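Local coordinates for vascular endothelial growth factor homolog (Orf virus, PDB 2GNN), which is a secreted viral growth factor of the PDGF/VEGF family that binds vascular endothelial growth factor receptors and induces endothelial proliferation, at residues 68-73 against 92-97. Numbering follows the deposited sequence.
Sequences EEVNVT and FVEHKK. Unlike the reference sequence in segment 68-73: T73 (reference Ser). With NAG (2-acetamido-2-deoxy-beta-D-glucopyranose), chain M.
E94 on strand 92-97 lies across from V70 and reaches V72 on the same face of a two-stranded antiparallel hairpin. Its CB meets V70 CG1 at 3.9 Å. E94 CG, anti to its own carbonyl carbon, touches both methyls of V72, with V72 CG2 at 3.4 Å. A bend at chi2 (-98°) turns the carboxylate so that E94 OE2 comes within 3.2 Å of V72 CG2, the two side chains crossing at about a right angle. E94 OE1 accepts a hydrogen bond from M51 N, so this buried acid has a backbone partner in strand 47-54.

The backbones pair by two-way bonds at V70/E94 and V72/F92; E94 N to V70 O is the straightest, 176° at the hydrogen. Between E68 and E69 the register slips by one residue, a beta bulge: E68 O accepts from K96 N at 2.7 Å and, at greater length, from K97 N, both on one face of its carbonyl plane. K96 points its first side-chain bond toward strand 68-73, and its CB lies 3.7 Å from E68 OE2. On the face of the hairpin that carries E69, N71, V93 and H95, E69 lies beside H95, pointing the same way, carboxylate and imidazole planes 13° apart, while E69 OE1 meets V93 CG1; farther along, N71 ND2 carries the N-linked NAG.

These segments are the middle of the long hairpin 62-79/85-102 of the cystine-knot fold. Strand 47-54 meets it through L50, which F92 and E94 touch, and through C53 N, bound by H95 ND1; at T73 a parallel ladder continues the sheet into the second subunit.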
ATOM      1  N   GLU B  68      15.384  -4.396  -9.058  1.00 61.50           N
ATOM      2  CA  GLU B  68      16.332  -3.520  -8.376  1.00 63.06           C
ATOM      3  C   GLU B  68      15.793  -3.185  -6.996  1.00 64.04           C
ATOM      4  O   GLU B  68      14.644  -2.750  -6.849  1.00 66.22           O
ATOM      5  CB  GLU B  68      16.573  -2.244  -9.183  1.00 62.94           C
ATOM      6  CG  GLU B  68      17.825  -1.473  -8.793  1.00 67.20           C
ATOM      7  CD  GLU B  68      17.962  -0.152  -9.539  1.00 68.46           C
ATOM      8  OE1 GLU B  68      17.962  -0.150 -10.795  1.00 74.95           O
ATOM      9  OE2 GLU B  68      18.083   0.890  -8.857  1.00 78.00           O
ATOM     10  N   GLU B  69      16.623  -3.404  -5.986  1.00 64.03           N
ATOM     11  CA  GLU B  69      16.240  -3.208  -4.600  1.00 65.92           C
ATOM     12  C   GLU B  69      17.202  -2.232  -3.941  1.00 65.01           C
ATOM     13  O   GLU B  69      18.221  -1.888  -4.518  1.00 65.82           O
ATOM     14  CB  GLU B  69      16.245  -4.543  -3.857  1.00 64.77           C
ATOM     15  CG  GLU B  69      15.430  -5.640  -4.533  1.00 67.94           C
ATOM     16  CD  GLU B  69      15.285  -6.887  -3.676  1.00 72.67           C
ATOM     17  OE1 GLU B  69      16.179  -7.167  -2.837  1.00 80.72           O
ATOM     18  OE2 GLU B  69      14.267  -7.593  -3.844  1.00 83.73           O
ATOM     19  N   VAL B  70      16.868  -1.771  -2.743  1.00 65.55           N
ATOM     20  CA  VAL B  70      17.778  -0.934  -1.964  1.00 65.52           C
ATOM     21  C   VAL B  70      17.469  -1.123  -0.483  1.00 66.14           C
ATOM     22  O   VAL B  70      16.327  -1.397  -0.107  1.00 66.00           O
ATOM     23  CB  VAL B  70      17.724   0.564  -2.407  1.00 66.14           C
ATOM     24  CG1 VAL B  70      16.470   1.251  -1.894  1.00 66.60           C
ATOM     25  CG2 VAL B  70      18.969   1.317  -1.963  1.00 68.09           C
ATOM     26  N   ASN B  71      18.493  -1.026   0.354  1.00 67.34           N
ATOM     27  CA  ASN B  71      18.291  -1.111   1.791  1.00 67.58           C
ATOM     28  C   ASN B  71      18.184   0.303   2.345  1.00 67.00           C
ATOM     29  O   ASN B  71      18.995   1.178   2.002  1.00 63.65           O
ATOM     30  CB  ASN B  71      19.420  -1.882   2.483  1.00 68.92           C
ATOM     31  CG  ASN B  71      19.831  -3.138   1.725  1.00 79.08           C
ATOM     32  OD1 ASN B  71      19.055  -4.098   1.637  1.00 77.34           O
ATOM     33  ND2 ASN B  71      21.072  -3.123   1.168  1.00 87.03           N
ATOM     34  N   VAL B  72      17.159   0.530   3.168  1.00 65.52           N
ATOM     35  CA  VAL B  72      16.962   1.824   3.817  1.00 64.18           C
ATOM     36  C   VAL B  72      16.827   1.631   5.314  1.00 62.51           C
ATOM     37  O   VAL B  72      16.171   0.693   5.768  1.00 63.09           O
ATOM     38  CB  VAL B  72      15.730   2.592   3.268  1.00 63.63           C
ATOM     39  CG1 VAL B  72      15.885   2.881   1.787  1.00 64.20           C
ATOM     40  CG2 VAL B  72      14.479   1.821   3.506  1.00 65.23           C
ATOM     41  N   THR B  73      17.468   2.520   6.067  1.00 62.92           N
ATOM     42  CA  THR B  73      17.450   2.491   7.532  1.00 63.07           C
ATOM     43  C   THR B  73      16.345   3.420   8.046  1.00 63.72           C
ATOM     44  O   THR B  73      16.280   4.581   7.653  1.00 61.96           O
ATOM     45  CB  THR B  73      18.827   2.932   8.108  1.00 62.48           C
ATOM     46  OG1 THR B  73      19.869   2.131   7.539  1.00 64.77           O
ATOM     47  CG2 THR B  73      18.878   2.799   9.615  1.00 63.68           C
ATOM     48  N   PHE B  92      15.457  -1.944   5.986  1.00 56.89           N
ATOM     49  CA  PHE B  92      14.302  -2.457   5.243  1.00 57.75           C
ATOM     50  C   PHE B  92      14.623  -2.509   3.759  1.00 59.00           C
ATOM     51  O   PHE B  92      15.367  -1.681   3.239  1.00 56.62           O
ATOM     52  CB  PHE B  92      13.063  -1.568   5.464  1.00 60.72           C
ATOM     53  CG  PHE B  92      12.660  -1.438   6.906  1.00 54.87           C
ATOM     54  CD1 PHE B  92      13.293  -0.516   7.740  1.00 58.37           C
ATOM     55  CD2 PHE B  92      11.678  -2.249   7.435  1.00 53.69           C
ATOM     56  CE1 PHE B  92      12.948  -0.419   9.082  1.00 55.40           C
ATOM     57  CE2 PHE B  92      11.326  -2.154   8.778  1.00 52.54           C
ATOM     58  CZ  PHE B  92      11.962  -1.224   9.595  1.00 51.05           C
ATOM     59  N   VAL B  93      14.057  -3.492   3.078  1.00 60.35           N
ATOM     60  CA  VAL B  93      14.245  -3.616   1.646  1.00 62.47           C
ATOM     61  C   VAL B  93      13.149  -2.824   0.925  1.00 63.83           C
ATOM     62  O   VAL B  93      11.970  -3.043   1.181  1.00 62.55           O
ATOM     63  CB  VAL B  93      14.238  -5.108   1.217  1.00 63.11           C
ATOM     64  CG1 VAL B  93      14.428  -5.242  -0.282  1.00 62.04           C
ATOM     65  CG2 VAL B  93      15.339  -5.879   1.960  1.00 64.47           C
ATOM     66  N   GLU B  94      13.547  -1.896   0.052  1.00 63.15           N
ATOM     67  CA  GLU B  94      12.612  -1.179  -0.832  1.00 64.99           C
ATOM     68  C   GLU B  94      12.884  -1.597  -2.267  1.00 63.92           C
ATOM     69  O   GLU B  94      14.029  -1.847  -2.626  1.00 64.92           O
ATOM     70  CB  GLU B  94      12.824   0.335  -0.766  1.00 65.52           C
ATOM     71  CG  GLU B  94      12.936   0.928   0.615  1.00 74.79           C
ATOM     72  CD  GLU B  94      11.641   1.524   1.122  1.00 72.92           C
ATOM     73  OE1 GLU B  94      10.746   1.849   0.321  1.00 72.26           O
ATOM     74  OE2 GLU B  94      11.527   1.687   2.343  1.00 82.96           O
ATOM     75  N   HIS B  95      11.852  -1.633  -3.098  1.00 61.63           N
ATOM     76  CA  HIS B  95      12.038  -1.912  -4.506  1.00 59.25           C
ATOM     77  C   HIS B  95      12.168  -0.612  -5.291  1.00 62.22           C
ATOM     78  O   HIS B  95      11.360   0.308  -5.121  1.00 63.12           O
ATOM     79  CB  HIS B  95      10.887  -2.758  -5.041  1.00 57.17           C
ATOM     80  CG  HIS B  95      10.736  -4.073  -4.345  1.00 54.95           C
ATOM     81  ND1 HIS B  95       9.558  -4.791  -4.353  1.00 52.15           N
ATOM     82  CD2 HIS B  95      11.609  -4.792  -3.603  1.00 52.33           C
ATOM     83  CE1 HIS B  95       9.714  -5.898  -3.651  1.00 51.18           C
ATOM     84  NE2 HIS B  95      10.953  -5.928  -3.193  1.00 54.02           N
ATOM     85  N   LYS B  96      13.192  -0.542  -6.143  1.00 63.75           N
ATOM     86  CA  LYS B  96      13.454   0.640  -6.972  1.00 63.73           C
ATOM     87  C   LYS B  96      13.096   0.458  -8.445  1.00 62.16           C
ATOM     88  O   LYS B  96      12.923   1.440  -9.170  1.00 63.57           O
ATOM     89  CB  LYS B  96      14.917   1.073  -6.856  1.00 66.03           C
ATOM     90  CG  LYS B  96      15.176   2.120  -5.784  1.00 74.21           C
ATOM     91  CD  LYS B  96      16.474   2.866  -6.082  1.00 89.66           C
ATOM     92  CE  LYS B  96      16.763   3.936  -5.035  1.00 95.69           C
ATOM     93  NZ  LYS B  96      18.094   4.573  -5.266  1.00 96.06           N
ATOM     94  N   LYS B  97      13.010  -0.789  -8.889  1.00 59.08           N
ATOM     95  CA  LYS B  97      12.598  -1.098 -10.260  1.00 58.01           C
ATOM     96  C   LYS B  97      11.893  -2.436 -10.283  1.00 56.10           C
ATOM     97  O   LYS B  97      12.173  -3.305  -9.452  1.00 54.32           O
ATOM     98  CB  LYS B  97      13.790  -1.119 -11.212  1.00 57.56           C
ATOM     99  CG  LYS B  97      13.835   0.053 -12.173  1.00 63.76           C
ATOM    100  CD  LYS B  97      14.617  -0.302 -13.428  1.00 66.85           C
ATOM    101  CE  LYS B  97      14.076   0.461 -14.633  1.00 75.03           C
ATOM    102  NZ  LYS B  97      14.993   0.384 -15.808  1.00 71.09           N
TER
HETATM  103  C1  NAG M1001      21.651  -4.389   0.735  1.00106.04           C
HETATM  104  C2  NAG M1001      21.928  -4.854  -0.708  1.00113.74           C
HETATM  105  C3  NAG M1001      22.116  -6.377  -0.729  1.00117.06           C
HETATM  106  C4  NAG M1001      23.291  -6.754   0.178  1.00115.70           C
HETATM  107  C5  NAG M1001      23.083  -6.145   1.570  1.00111.87           C
HETATM  108  C6  NAG M1001      24.305  -6.397   2.447  1.00107.86           C
HETATM  109  C7  NAG M1001      21.204  -3.735  -2.755  1.00107.30           C
HETATM  110  C8  NAG M1001      20.916  -4.408  -4.067  1.00106.13           C
HETATM  111  N2  NAG M1001      20.903  -4.430  -1.656  1.00110.74           N
HETATM  112  O3  NAG M1001      22.304  -6.867  -2.043  1.00121.42           O
HETATM  113  O4  NAG M1001      23.416  -8.161   0.264  1.00116.59           O
HETATM  114  O5  NAG M1001      22.802  -4.746   1.499  1.00108.79           O
HETATM  115  O6  NAG M1001      23.946  -7.202   3.543  1.00100.91           O
HETATM  116  O7  NAG M1001      21.690  -2.598  -2.727  1.00103.01           O